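Side-chain contacts in protein (sliding clamp) (PDB 1B77), which probably encircles DNA as a ring of three subunits and tethers the replicative polymerase to its template, so that synthesis is processive: residues Ile29-Val34 with Thr38-Asn43; Phe14-Ser19 with Asn186-Pro191; Lys195-Gly200 with Ala206-Ser211; Ala120-Gln125 with Tyr165-Thr170; Val114-Lys119 with Gly145-Asn150. All coordinates share one frame; numbering follows the deposited sequence.

Contact 1. Residues Ile29-Val34 with Thr38-Asn43; sequences IMTRAV and TYAEAN
M30 and Y39 reach each other through contrasting first torsions. In M30, CG sits between the backbone N and the carbonyl carbon (chi1 62°) and the chain then runs out extended; in Y39, CG lies opposite the backbone N (chi1 169°), which places CD1 beside the carbonyl oxygen of T31 and carries OH to the methionine. Sulfur and phenol meet at the ring's edge, SD of M30 lying 3.6 Å from OH of Y39 and close to the ring plane, a Met-aromatic contact. The carbonyl oxygen of T31 approaches the same ring obliquely, 3.4 Å from CD1 of Y39. On this face M30 CB also touches CB of E41 at 4.0 Å. The opposite face packs through carbon atoms: I29 CG1 lies on A42 CB at 4.2 Å and T31 CG2 on A40 CB at 4.0 Å, while from helix 5-15 L11 packs on I29, and F14 on I29, T31 and A40. Between the faces, I29 pairs with A42 and T31 with A40 as hydrogen-bonded pairs of an antiparallel hairpin, which A33 N extends by bonding to T38 O at 2.9 Å. The phenol OH of Y39 gives its proton to the anti lone pair of OE1 of E41, at 2.6 Å, and receives one from the backbone N of I107. Two bonds thus hold the phenol oxygen in place; they probably also stabilise the E41 carboxylate in its charged form.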
# COMPACT_ATOMS: atom_id res chain seq x y z
N ILE A 29 -2.40 -0.11 -32.71
CA ILE A 29 -3.24 -0.72 -31.70
C ILE A 29 -4.44 0.18 -31.39
O ILE A 29 -4.36 1.41 -31.49
CB ILE A 29 -2.47 -0.98 -30.39
CG1 ILE A 29 -1.85 0.32 -29.88
CG2 ILE A 29 -1.39 -2.03 -30.62
CD1 ILE A 29 -1.21 0.21 -28.53
N MET A 30 -5.55 -0.45 -31.03
CA MET A 30 -6.75 0.28 -30.68
C MET A 30 -7.64 -0.57 -29.78
O MET A 30 -7.52 -1.80 -29.74
CB MET A 30 -7.52 0.70 -31.93
CG MET A 30 -8.03 -0.46 -32.79
SD MET A 30 -9.05 0.13 -34.17
CE MET A 30 -9.21 -1.37 -35.15
N THR A 31 -8.53 0.10 -29.07
CA THR A 31 -9.45 -0.59 -28.19
C THR A 31 -10.66 0.29 -27.98
O THR A 31 -10.64 1.49 -28.29
CB THR A 31 -8.80 -0.88 -26.82
OG1 THR A 31 -9.67 -1.71 -26.04
CG2 THR A 31 -8.54 0.42 -26.06
N ARG A 32 -11.73 -0.30 -27.48
CA ARG A 32 -12.94 0.44 -27.21
C ARG A 32 -13.63 -0.20 -26.01
O ARG A 32 -13.64 -1.43 -25.88
CB ARG A 32 -13.86 0.43 -28.44
CG ARG A 32 -15.21 1.07 -28.19
CD ARG A 32 -15.95 1.39 -29.49
NE ARG A 32 -17.29 1.89 -29.21
CZ ARG A 32 -18.12 2.39 -30.11
NH1 ARG A 32 -17.76 2.47 -31.39
NH2 ARG A 32 -19.32 2.82 -29.75
N ALA A 33 -14.19 0.63 -25.14
CA ALA A 33 -14.87 0.14 -23.94
C ALA A 33 -16.09 -0.72 -24.28
O ALA A 33 -16.71 -0.55 -25.33
CB ALA A 33 -15.28 1.32 -23.07
N VAL A 34 -16.41 -1.64 -23.39
CA VAL A 34 -17.55 -2.51 -23.57
C VAL A 34 -18.81 -1.67 -23.75
O VAL A 34 -19.66 -1.99 -24.57
CB VAL A 34 -17.73 -3.45 -22.36
CG1 VAL A 34 -19.05 -4.23 -22.48
CG2 VAL A 34 -16.55 -4.41 -22.28
N THR A 38 -15.66 5.07 -24.47
CA THR A 38 -14.28 5.48 -24.71
C THR A 38 -13.52 4.66 -25.75
O THR A 38 -13.51 3.43 -25.71
CB THR A 38 -13.48 5.47 -23.38
OG1 THR A 38 -14.02 6.45 -22.49
CG2 THR A 38 -12.01 5.79 -23.63
N TYR A 39 -12.86 5.35 -26.68
CA TYR A 39 -12.06 4.72 -27.73
C TYR A 39 -10.61 5.20 -27.62
O TYR A 39 -10.36 6.35 -27.27
CB TYR A 39 -12.60 5.09 -29.11
CG TYR A 39 -11.71 4.70 -30.29
CD1 TYR A 39 -11.78 3.42 -30.86
CD2 TYR A 39 -10.82 5.61 -30.84
CE1 TYR A 39 -10.98 3.08 -31.96
CE2 TYR A 39 -10.01 5.28 -31.94
CZ TYR A 39 -10.10 4.01 -32.49
OH TYR A 39 -9.32 3.68 -33.58
N ALA A 40 -9.66 4.32 -27.93
CA ALA A 40 -8.25 4.68 -27.89
C ALA A 40 -7.48 4.00 -29.02
O ALA A 40 -7.79 2.87 -29.41
CB ALA A 40 -7.63 4.30 -26.54
N GLU A 41 -6.48 4.71 -29.54
CA GLU A 41 -5.66 4.19 -30.62
C GLU A 41 -4.28 4.82 -30.57
O GLU A 41 -4.10 5.93 -30.05
CB GLU A 41 -6.30 4.47 -31.98
CG GLU A 41 -6.45 5.96 -32.30
CD GLU A 41 -6.77 6.20 -33.77
OE1 GLU A 41 -7.67 5.53 -34.32
OE2 GLU A 41 -6.12 7.08 -34.37
N ALA A 42 -3.31 4.11 -31.13
CA ALA A 42 -1.95 4.62 -31.13
C ALA A 42 -1.05 3.87 -32.09
O ALA A 42 -1.23 2.67 -32.32
CB ALA A 42 -1.37 4.53 -29.72
N ASN A 43 -0.08 4.59 -32.64
CA ASN A 43 0.92 4.02 -33.53
C ASN A 43 2.06 3.62 -32.60
O ASN A 43 2.43 4.38 -31.72
CB ASN A 43 1.42 5.07 -34.53
CG ASN A 43 0.36 5.50 -35.49
OD1 ASN A 43 0.34 6.65 -35.93
ND2 ASN A 43 -0.53 4.58 -35.85

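Contact 2. Residues Phe14-Ser19 with Asn186-Pro191; sequences FASINS and NMKIQP
Apolar contact comes first: CG1 of I17 lies against CB of K188 at 3.8 Å and against CG of K188 at 4.1 Å, the two side chains lying alongside and running in opposing senses. The lysine is bent about CB-CG (chi2 -74°) and again near its end, curling over the turn that follows helix 5-15 instead of stretching out. S16 contributes the flank of its hydroxyl, with OG 4.0 Å from K188 CB; that hydroxyl is hydrogen-bonded to the carbonyl oxygen of N13.

Polar contact is slight. The ammonium NZ of K188 makes a weak hydrogen bond to the carbonyl oxygen of S16, 3.4 Å long. The side-chain amide of N13 is also hydrogen-bonded, through ND2, to K188 O.

Backbone turns accompany the contact on both sides. Inverse gamma turns centred on M187 and K188 kink the 186-191 loop, and F14 O accepts from both I17 N and N18 N in segment 14-19. The contact joins the C-terminal end of a helix in the N-terminal half of the clamp to a connecting loop of the C-terminal half, at the centre of a subunit of the two-domain sliding-clamp fold.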
# COMPACT_ATOMS: atom_id res chain seq x y z
N PHE A 14 -4.64 1.16 -22.12
CA PHE A 14 -5.75 0.56 -22.86
C PHE A 14 -6.52 -0.46 -22.00
O PHE A 14 -7.75 -0.50 -22.02
CB PHE A 14 -5.24 -0.11 -24.14
CG PHE A 14 -4.96 0.85 -25.29
CD1 PHE A 14 -4.55 2.15 -25.05
CD2 PHE A 14 -5.08 0.42 -26.61
CE1 PHE A 14 -4.26 3.02 -26.12
CE2 PHE A 14 -4.80 1.27 -27.68
CZ PHE A 14 -4.39 2.58 -27.43
N ALA A 15 -5.80 -1.29 -21.24
CA ALA A 15 -6.44 -2.29 -20.39
C ALA A 15 -7.37 -1.67 -19.36
O ALA A 15 -8.28 -2.33 -18.85
CB ALA A 15 -5.38 -3.14 -19.69
N SER A 16 -7.14 -0.40 -19.03
CA SER A 16 -8.00 0.26 -18.06
C SER A 16 -9.29 0.69 -18.78
O SER A 16 -10.29 1.01 -18.14
CB SER A 16 -7.30 1.48 -17.46
OG SER A 16 -7.22 2.53 -18.40
N ILE A 17 -9.25 0.71 -20.11
CA ILE A 17 -10.44 1.08 -20.88
C ILE A 17 -11.28 -0.16 -21.17
O ILE A 17 -12.50 -0.12 -21.12
CB ILE A 17 -10.06 1.75 -22.22
CG1 ILE A 17 -9.34 3.07 -21.95
CG2 ILE A 17 -11.33 1.99 -23.06
CD1 ILE A 17 -8.92 3.82 -23.17
N ASN A 18 -10.60 -1.26 -21.48
CA ASN A 18 -11.23 -2.55 -21.77
C ASN A 18 -10.20 -3.58 -21.29
O ASN A 18 -9.05 -3.57 -21.74
CB ASN A 18 -11.46 -2.71 -23.29
CG ASN A 18 -12.30 -3.95 -23.65
OD1 ASN A 18 -12.22 -4.99 -22.99
ND2 ASN A 18 -13.08 -3.84 -24.72
N SER A 19 -10.60 -4.46 -20.38
CA SER A 19 -9.68 -5.46 -19.84
C SER A 19 -9.15 -6.43 -20.89
O SER A 19 -8.15 -7.13 -20.66
CB SER A 19 -10.36 -6.24 -18.71
OG SER A 19 -11.58 -6.81 -19.16
N ASN A 186 -15.14 8.27 -18.03
CA ASN A 186 -14.61 7.89 -19.33
C ASN A 186 -13.28 8.56 -19.66
O ASN A 186 -12.71 8.32 -20.72
CB ASN A 186 -15.62 8.22 -20.43
CG ASN A 186 -16.98 7.64 -20.15
OD1 ASN A 186 -17.11 6.45 -19.87
ND2 ASN A 186 -18.02 8.47 -20.23
N MET A 187 -12.79 9.40 -18.74
CA MET A 187 -11.53 10.12 -18.95
C MET A 187 -10.30 9.29 -18.56
O MET A 187 -9.51 9.72 -17.72
CB MET A 187 -11.53 11.43 -18.16
CG MET A 187 -12.55 12.44 -18.65
SD MET A 187 -12.16 13.12 -20.28
CE MET A 187 -10.85 14.27 -19.84
N LYS A 188 -10.16 8.13 -19.18
CA LYS A 188 -9.03 7.22 -18.92
C LYS A 188 -7.82 7.68 -19.73
O LYS A 188 -7.14 6.87 -20.35
CB LYS A 188 -9.40 5.79 -19.33
CG LYS A 188 -10.75 5.30 -18.82
CD LYS A 188 -10.73 4.97 -17.34
CE LYS A 188 -12.11 4.59 -16.86
NZ LYS A 188 -12.68 3.42 -17.60
N ILE A 189 -7.57 8.99 -19.72
CA ILE A 189 -6.46 9.58 -20.46
C ILE A 189 -5.15 9.54 -19.67
O ILE A 189 -5.08 10.05 -18.56
CB ILE A 189 -6.77 11.06 -20.78
CG1 ILE A 189 -7.91 11.14 -21.79
CG2 ILE A 189 -5.54 11.75 -21.32
CD1 ILE A 189 -9.25 10.77 -21.23
N GLN A 190 -4.11 8.94 -20.24
CA GLN A 190 -2.82 8.88 -19.55
C GLN A 190 -2.21 10.29 -19.48
O GLN A 190 -2.54 11.15 -20.28
CB GLN A 190 -1.87 7.91 -20.27
CG GLN A 190 -1.43 8.35 -21.66
CD GLN A 190 -0.35 7.45 -22.25
OE1 GLN A 190 0.29 7.80 -23.23
NE2 GLN A 190 -0.15 6.29 -21.64
N PRO A 191 -1.31 10.54 -18.52
CA PRO A 191 -0.70 11.88 -18.42
C PRO A 191 -0.02 12.40 -19.68
O PRO A 191 0.62 11.66 -20.41
CB PRO A 191 0.27 11.73 -17.25
CG PRO A 191 0.57 10.26 -17.23
CD PRO A 191 -0.78 9.66 -17.47

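Contact 3. Residues Lys195-Gly200 with Ala206-Ser211; sequences KVMLWG and AAKFES
K195 N donates to E210 O over 2.8 Å, nearly straight (172°), and E210 N returns the bond to K195 O. The side chains of this pair run beside each other, and their salt bridge is loose, with NZ of K195 3.6 Å from OE1 of E210. Further along the same face, M197 and K208 also lie alongside. The M197 chain turns at its thioether (chi3 -85°), which lays methyl CE along the methylenes of the extended lysine; the modelled 3.3 Å from M197 CE to K208 CD is too close to be taken exactly. The strands form an antiparallel beta hairpin inside the six-stranded sheet that spans both halves of the clamp subunit, flanked by strand 114-118 beyond 195-200 and by strand 215-219 beyond 206-211. Its other face is apolar and buried. There the two methyls of V196 meet the F209 ring differently: CG1 stands 4.1 Å above one face, offset towards the rim, whereas CG2 touches CD2 of F209 at 3.8 Å. L198 CD2 packs on A207 CB at 3.7 Å, with M220 bordering both. Towards the turn of the hairpin the ring of W199 turns its edge to A206, placing CE3 of W199 4.0 Å from A206 CB.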
# COMPACT_ATOMS: atom_id res chain seq x y z
N LYS A 195 -4.35 17.98 -27.48
CA LYS A 195 -5.08 18.89 -28.34
C LYS A 195 -6.51 18.37 -28.17
O LYS A 195 -6.75 17.18 -28.34
CB LYS A 195 -4.63 18.73 -29.80
CG LYS A 195 -5.49 19.51 -30.79
CD LYS A 195 -4.80 19.68 -32.14
CE LYS A 195 -4.54 18.34 -32.82
NZ LYS A 195 -3.86 18.51 -34.14
N VAL A 196 -7.43 19.25 -27.80
CA VAL A 196 -8.82 18.83 -27.58
C VAL A 196 -9.75 19.28 -28.69
O VAL A 196 -9.97 20.47 -28.88
CB VAL A 196 -9.35 19.40 -26.26
CG1 VAL A 196 -10.77 18.90 -26.01
CG2 VAL A 196 -8.42 18.99 -25.13
N MET A 197 -10.30 18.32 -29.42
CA MET A 197 -11.22 18.62 -30.51
C MET A 197 -12.65 18.22 -30.16
O MET A 197 -12.94 17.04 -29.95
CB MET A 197 -10.74 17.92 -31.77
CG MET A 197 -9.32 18.30 -32.13
SD MET A 197 -8.66 17.29 -33.43
CE MET A 197 -8.06 15.88 -32.48
N LEU A 198 -13.53 19.21 -30.11
CA LEU A 198 -14.93 18.99 -29.77
C LEU A 198 -15.84 19.04 -30.99
O LEU A 198 -15.70 19.91 -31.85
CB LEU A 198 -15.35 20.04 -28.74
CG LEU A 198 -14.40 20.11 -27.54
CD1 LEU A 198 -14.68 21.36 -26.73
CD2 LEU A 198 -14.55 18.86 -26.70
N TRP A 199 -16.78 18.11 -31.06
CA TRP A 199 -17.69 18.03 -32.19
C TRP A 199 -19.14 17.83 -31.83
O TRP A 199 -19.48 16.98 -31.00
CB TRP A 199 -17.28 16.90 -33.12
CG TRP A 199 -18.28 16.61 -34.19
CD1 TRP A 199 -18.56 17.37 -35.28
CD2 TRP A 199 -19.14 15.46 -34.27
NE1 TRP A 199 -19.52 16.77 -36.05
CE2 TRP A 199 -19.89 15.59 -35.46
CE3 TRP A 199 -19.33 14.33 -33.47
CZ2 TRP A 199 -20.82 14.63 -35.86
CZ3 TRP A 199 -20.26 13.37 -33.87
CH2 TRP A 199 -20.99 13.53 -35.06
N GLY A 200 -20.00 18.59 -32.49
CA GLY A 200 -21.43 18.49 -32.25
C GLY A 200 -22.19 18.65 -33.55
O GLY A 200 -21.94 19.57 -34.32
N ALA A 206 -19.25 14.40 -29.50
CA ALA A 206 -18.09 13.59 -29.17
C ALA A 206 -16.88 14.49 -29.00
O ALA A 206 -16.89 15.64 -29.43
CB ALA A 206 -17.83 12.55 -30.26
N ALA A 207 -15.85 13.96 -28.36
CA ALA A 207 -14.63 14.70 -28.12
C ALA A 207 -13.43 13.84 -28.45
O ALA A 207 -13.46 12.62 -28.31
CB ALA A 207 -14.57 15.13 -26.65
N LYS A 208 -12.36 14.48 -28.89
CA LYS A 208 -11.14 13.78 -29.20
C LYS A 208 -9.97 14.45 -28.49
O LYS A 208 -9.82 15.67 -28.55
CB LYS A 208 -10.89 13.77 -30.71
CG LYS A 208 -9.58 13.11 -31.09
CD LYS A 208 -9.45 12.91 -32.59
CE LYS A 208 -8.08 12.36 -32.94
NZ LYS A 208 -7.93 12.14 -34.40
N PHE A 209 -9.18 13.65 -27.79
CA PHE A 209 -8.01 14.17 -27.08
C PHE A 209 -6.81 13.54 -27.76
O PHE A 209 -6.65 12.32 -27.77
CB PHE A 209 -8.02 13.78 -25.61
CG PHE A 209 -9.10 14.47 -24.81
CD1 PHE A 209 -10.44 14.14 -25.00
CD2 PHE A 209 -8.77 15.44 -23.87
CE1 PHE A 209 -11.43 14.77 -24.26
CE2 PHE A 209 -9.76 16.07 -23.13
CZ PHE A 209 -11.10 15.73 -23.33
N GLU A 210 -5.96 14.39 -28.33
CA GLU A 210 -4.80 13.89 -29.03
C GLU A 210 -3.46 14.39 -28.52
O GLU A 210 -3.25 15.59 -28.33
CB GLU A 210 -4.93 14.21 -30.51
CG GLU A 210 -3.76 13.73 -31.32
CD GLU A 210 -3.99 13.93 -32.80
OE1 GLU A 210 -4.29 15.07 -33.21
OE2 GLU A 210 -3.86 12.94 -33.54
N SER A 211 -2.55 13.44 -28.30
CA SER A 211 -1.21 13.74 -27.86
C SER A 211 -0.29 13.15 -28.91
O SER A 211 -0.76 12.56 -29.88
CB SER A 211 -0.92 13.10 -26.50
OG SER A 211 -0.91 11.68 -26.60

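Contact 4. Residues Ala120-Gln125 with Tyr165-Thr170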
# COMPACT_ATOMS: atom_id res chain seq x y z
N ALA A 120 -0.32 19.06 -19.52
CA ALA A 120 -0.09 17.93 -18.63
C ALA A 120 -0.44 18.16 -17.15
O ALA A 120 -1.13 17.33 -16.55
CB ALA A 120 1.36 17.46 -18.74
N GLU A 121 0.02 19.25 -16.56
CA GLU A 121 -0.28 19.51 -15.14
C GLU A 121 -1.76 19.81 -14.93
O GLU A 121 -2.38 19.34 -13.97
CB GLU A 121 0.55 20.68 -14.61
CG GLU A 121 2.05 20.52 -14.79
CD GLU A 121 2.84 21.48 -13.91
OE1 GLU A 121 2.33 22.60 -13.66
OE2 GLU A 121 3.96 21.11 -13.48
N ASP A 122 -2.33 20.61 -15.83
CA ASP A 122 -3.74 20.95 -15.75
C ASP A 122 -4.58 19.67 -15.79
O ASP A 122 -5.48 19.49 -14.97
CB ASP A 122 -4.10 21.88 -16.91
CG ASP A 122 -3.39 23.22 -16.81
OD1 ASP A 122 -2.81 23.52 -15.74
OD2 ASP A 122 -3.40 23.99 -17.80
N LEU A 123 -4.27 18.77 -16.73
CA LEU A 123 -4.99 17.50 -16.82
C LEU A 123 -4.80 16.73 -15.52
O LEU A 123 -5.76 16.22 -14.93
CB LEU A 123 -4.46 16.65 -17.98
CG LEU A 123 -5.03 15.23 -18.05
CD1 LEU A 123 -6.54 15.28 -18.27
CD2 LEU A 123 -4.36 14.45 -19.18
N GLN A 124 -3.55 16.66 -15.07
CA GLN A 124 -3.22 15.97 -13.84
C GLN A 124 -4.02 16.54 -12.66
O GLN A 124 -4.49 15.78 -11.80
CB GLN A 124 -1.72 16.10 -13.57
CG GLN A 124 -1.20 15.27 -12.42
CD GLN A 124 0.23 15.63 -12.05
OE1 GLN A 124 0.50 16.76 -11.64
NE2 GLN A 124 1.15 14.68 -12.19
N GLN A 125 -4.16 17.87 -12.60
CA GLN A 125 -4.91 18.48 -11.50
C GLN A 125 -6.40 18.16 -11.58
O GLN A 125 -7.03 17.87 -10.56
CB GLN A 125 -4.74 20.00 -11.48
CG GLN A 125 -5.45 20.65 -10.28
CD GLN A 125 -5.34 22.16 -10.28
OE1 GLN A 125 -5.97 22.84 -11.09
NE2 GLN A 125 -4.54 22.70 -9.37
N TYR A 165 -15.34 22.86 -9.23
CA TYR A 165 -14.02 23.11 -9.80
C TYR A 165 -14.11 23.79 -11.17
O TYR A 165 -15.08 23.59 -11.92
CB TYR A 165 -13.26 21.80 -9.94
CG TYR A 165 -11.87 21.94 -10.53
CD1 TYR A 165 -10.83 22.47 -9.79
CD2 TYR A 165 -11.60 21.48 -11.81
CE1 TYR A 165 -9.54 22.54 -10.31
CE2 TYR A 165 -10.32 21.54 -12.35
CZ TYR A 165 -9.30 22.07 -11.59
OH TYR A 165 -8.03 22.12 -12.12
N SER A 166 -13.10 24.58 -11.50
CA SER A 166 -13.08 25.27 -12.78
C SER A 166 -11.66 25.47 -13.29
O SER A 166 -10.80 25.97 -12.57
CB SER A 166 -13.78 26.61 -12.65
OG SER A 166 -13.87 27.24 -13.91
N LEU A 167 -11.43 25.09 -14.54
CA LEU A 167 -10.12 25.21 -15.16
C LEU A 167 -10.23 25.94 -16.50
O LEU A 167 -11.01 25.55 -17.37
CB LEU A 167 -9.52 23.82 -15.38
CG LEU A 167 -8.32 23.66 -16.32
CD1 LEU A 167 -7.12 24.42 -15.76
CD2 LEU A 167 -7.98 22.19 -16.46
N THR A 168 -9.44 26.99 -16.66
CA THR A 168 -9.42 27.78 -17.89
C THR A 168 -8.41 27.17 -18.86
O THR A 168 -7.27 26.86 -18.49
CB THR A 168 -9.01 29.24 -17.59
OG1 THR A 168 -9.91 29.81 -16.64
CG2 THR A 168 -9.04 30.08 -18.86
N LEU A 169 -8.81 27.01 -20.12
CA LEU A 169 -7.91 26.43 -21.10
C LEU A 169 -7.31 27.45 -22.05
O LEU A 169 -6.24 28.01 -21.78
CB LEU A 169 -8.65 25.33 -21.89
CG LEU A 169 -9.24 24.24 -20.98
CD1 LEU A 169 -9.96 23.20 -21.81
CD2 LEU A 169 -8.13 23.61 -20.16
N THR A 170 -7.99 27.71 -23.17
CA THR A 170 -7.51 28.66 -24.17
C THR A 170 -8.51 29.77 -24.46
O THR A 170 -9.64 29.76 -23.95
CB THR A 170 -7.23 27.94 -25.50
OG1 THR A 170 -8.43 27.30 -25.95
CG2 THR A 170 -6.14 26.90 -25.32
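At the subunit interface of the clamp, helix 120-132 packs against strand 165-171, outermost in its sheet within the chain, through two pairs, Q125 with Y165 and D122 with L167. The amide oxygen OE1 of Q125 comes to the phenol end of Y165 at the ring's edge, in the ring plane, and OH of Y165 donates to it. The modelled separation of OE1 and OH, 2.4 Å, is too short to be taken literally. Amide and ring planes stand almost perpendicular, 88° apart. The glutamine is fully extended, its CG trans to the main-chain nitrogen (chi1 -177°), and reaches from the helix to the ring; along the way CG of Q125 passes 3.5 Å from OH of Y165.

One helical turn before Q125, D122 is crossed by L167 at about a right angle. Methyl CD2 of L167 rests on CB of D122 at 3.9 Å, and CD1 of L167 lies 4.1 Å from CG of D122, so the leucine meets both CB and the carboxylate carbon.

Both ends of the Q125 amide are also engaged by a second subunit: OE1 by the hydroxyl of S88 of that subunit, NE2 by the carbonyl oxygen of its L66. Residues 165-167 pair antiparallel with a strand of the same neighbour, and its R87 packs on D122. A sheet that continues from one subunit into the next, beside a helix, is the way sliding-clamp rings are closed.

Contact 5. Residues Val114-Lys119 with Gly145-Asn150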
# COMPACT_ATOMS: atom_id res chain seq x y z
N VAL A 114 -14.89 22.86 -32.61
CA VAL A 114 -14.03 23.78 -31.86
C VAL A 114 -12.79 23.03 -31.40
O VAL A 114 -12.87 21.85 -31.05
CB VAL A 114 -14.69 24.33 -30.59
CG1 VAL A 114 -14.22 25.75 -30.34
CG2 VAL A 114 -16.19 24.24 -30.68
N ILE A 115 -11.66 23.72 -31.37
CA ILE A 115 -10.42 23.10 -30.93
C ILE A 115 -9.82 23.85 -29.74
O ILE A 115 -9.78 25.07 -29.74
CB ILE A 115 -9.35 23.09 -32.05
CG1 ILE A 115 -9.84 22.25 -33.23
CG2 ILE A 115 -8.04 22.54 -31.50
CD1 ILE A 115 -8.88 22.24 -34.42
N THR A 116 -9.38 23.10 -28.74
CA THR A 116 -8.74 23.69 -27.56
C THR A 116 -7.63 22.74 -27.15
O THR A 116 -7.25 21.86 -27.93
CB THR A 116 -9.73 23.90 -26.37
OG1 THR A 116 -9.03 24.47 -25.26
CG2 THR A 116 -10.34 22.58 -25.94
N GLU A 117 -7.10 22.91 -25.95
CA GLU A 117 -6.03 22.04 -25.48
C GLU A 117 -5.84 22.11 -23.98
O GLU A 117 -6.18 23.10 -23.35
CB GLU A 117 -4.72 22.40 -26.18
CG GLU A 117 -4.07 23.69 -25.71
CD GLU A 117 -2.82 24.02 -26.51
OE1 GLU A 117 -2.02 23.09 -26.78
OE2 GLU A 117 -2.62 25.21 -26.86
N ILE A 118 -5.31 21.03 -23.41
CA ILE A 118 -5.07 20.97 -21.98
C ILE A 118 -3.63 20.50 -21.75
O ILE A 118 -3.17 19.55 -22.38
CB ILE A 118 -6.07 20.00 -21.31
CG1 ILE A 118 -5.86 19.98 -19.80
CG2 ILE A 118 -5.93 18.61 -21.93
CD1 ILE A 118 -7.02 19.37 -19.04
N LYS A 119 -2.92 21.20 -20.87
CA LYS A 119 -1.53 20.88 -20.56
C LYS A 119 -1.47 19.73 -19.56
O LYS A 119 -2.44 19.48 -18.84
CB LYS A 119 -0.82 22.10 -19.98
CG LYS A 119 -0.82 23.33 -20.88
CD LYS A 119 -0.16 24.51 -20.18
CE LYS A 119 -0.07 25.73 -21.09
NZ LYS A 119 0.71 25.43 -22.33
N GLY A 145 -14.80 34.83 -23.34
CA GLY A 145 -13.71 34.81 -24.31
C GLY A 145 -12.71 33.69 -24.10
O GLY A 145 -11.60 33.73 -24.63
N LYS A 146 -13.09 32.69 -23.32
CA LYS A 146 -12.22 31.55 -23.05
C LYS A 146 -12.99 30.24 -23.04
O LYS A 146 -14.22 30.22 -22.92
CB LYS A 146 -11.54 31.74 -21.70
CG LYS A 146 -10.62 32.94 -21.64
CD LYS A 146 -9.92 33.03 -20.30
CE LYS A 146 -8.78 34.03 -20.36
NZ LYS A 146 -7.75 33.59 -21.35
N ILE A 147 -12.27 29.13 -23.21
CA ILE A 147 -12.89 27.82 -23.17
C ILE A 147 -12.59 27.38 -21.76
O ILE A 147 -11.45 27.49 -21.31
CB ILE A 147 -12.25 26.82 -24.16
CG1 ILE A 147 -12.41 27.32 -25.59
CG2 ILE A 147 -12.91 25.44 -24.02
CD1 ILE A 147 -13.85 27.40 -26.05
N VAL A 148 -13.61 26.92 -21.04
CA VAL A 148 -13.40 26.49 -19.67
C VAL A 148 -14.00 25.12 -19.39
O VAL A 148 -14.92 24.67 -20.06
CB VAL A 148 -14.00 27.49 -18.67
CG1 VAL A 148 -13.38 28.86 -18.88
CG2 VAL A 148 -15.51 27.55 -18.83
N ILE A 149 -13.43 24.45 -18.39
CA ILE A 149 -13.89 23.14 -17.96
C ILE A 149 -14.43 23.28 -16.55
O ILE A 149 -13.68 23.66 -15.64
CB ILE A 149 -12.74 22.10 -17.91
CG1 ILE A 149 -12.25 21.79 -19.32
CG2 ILE A 149 -13.22 20.84 -17.21
CD1 ILE A 149 -11.21 20.68 -19.39
N ASN A 150 -15.72 23.02 -16.37
CA ASN A 150 -16.34 23.09 -15.05
C ASN A 150 -16.60 21.67 -14.57
O ASN A 150 -17.04 20.81 -15.35
CB ASN A 150 -17.66 23.86 -15.10
CG ASN A 150 -17.47 25.33 -15.40
OD1 ASN A 150 -16.72 26.02 -14.71
ND2 ASN A 150 -18.14 25.81 -16.43
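T116 meets I147, and I118 meets I149, where the six-stranded sheet that crosses the subunit faces the second sheet of the C-terminal half, in the DNA-clamp fold. Hydroxyl OG1 of T116 lies against the branch point of the isoleucine, 4.1 Å from I147 CB, and is about as far from I147 CG2. A chi1 of 180° turns the threonine hydroxyl away from its own backbone nitrogen and towards the facing sheet. The second pair touches lightly by its methyls, CD1 of I118 and CD1 of I149 being 4.4 Å apart. No hydrogen bond links the two segments; between them there is only side-chain packing, and the touching parts of the strands run 42° apart. They also diverge: CA atoms of T116 and I147 are 7.3 Å apart, whereas those of I118 and I149 are 9.9 Å apart.

The next shell closes round these pairs. L169, from the strand that neighbours 146-152, packs on both T116 and I149 and so sits at the junction of the sheets, while I140 and Y172 cover I147. Each strand is then fixed in its own sheet. Strand 114-118 forms the outer edge of the six-stranded sheet, bonded through its backbone to V196 and L198 and leading directly into helix 120-132; strand 146-152 lies between 137-143 and 165-171 in the other sheet. The polar end of the buried threonine is satisfied at this seam, because OG1 of T116 is hydrogen-bonded to OG1 of T170.

Contacts 1, 3 and 5 all reach the six-stranded sheet that crosses the subunit, contact 1 at one end and contact 5 at the other, with centres about 24 Å apart. Contacts 3 and 5 adjoin through V196 N and T116 O, 2.6 Å apart. Contact 2 lies about 9 Å from contact 1, centre to centre: F14 packs on T31, and T38 OG1 bonds to N186 O. It also reaches contact 3 through M187 on F209, and contact 4 through I189 on L123. Contacts 4 and 5, with centres about 9 Å apart, share neighbouring strands, joined by L167 O and I149 N at 2.8 Å. Of the five, only contact 4 touches another subunit.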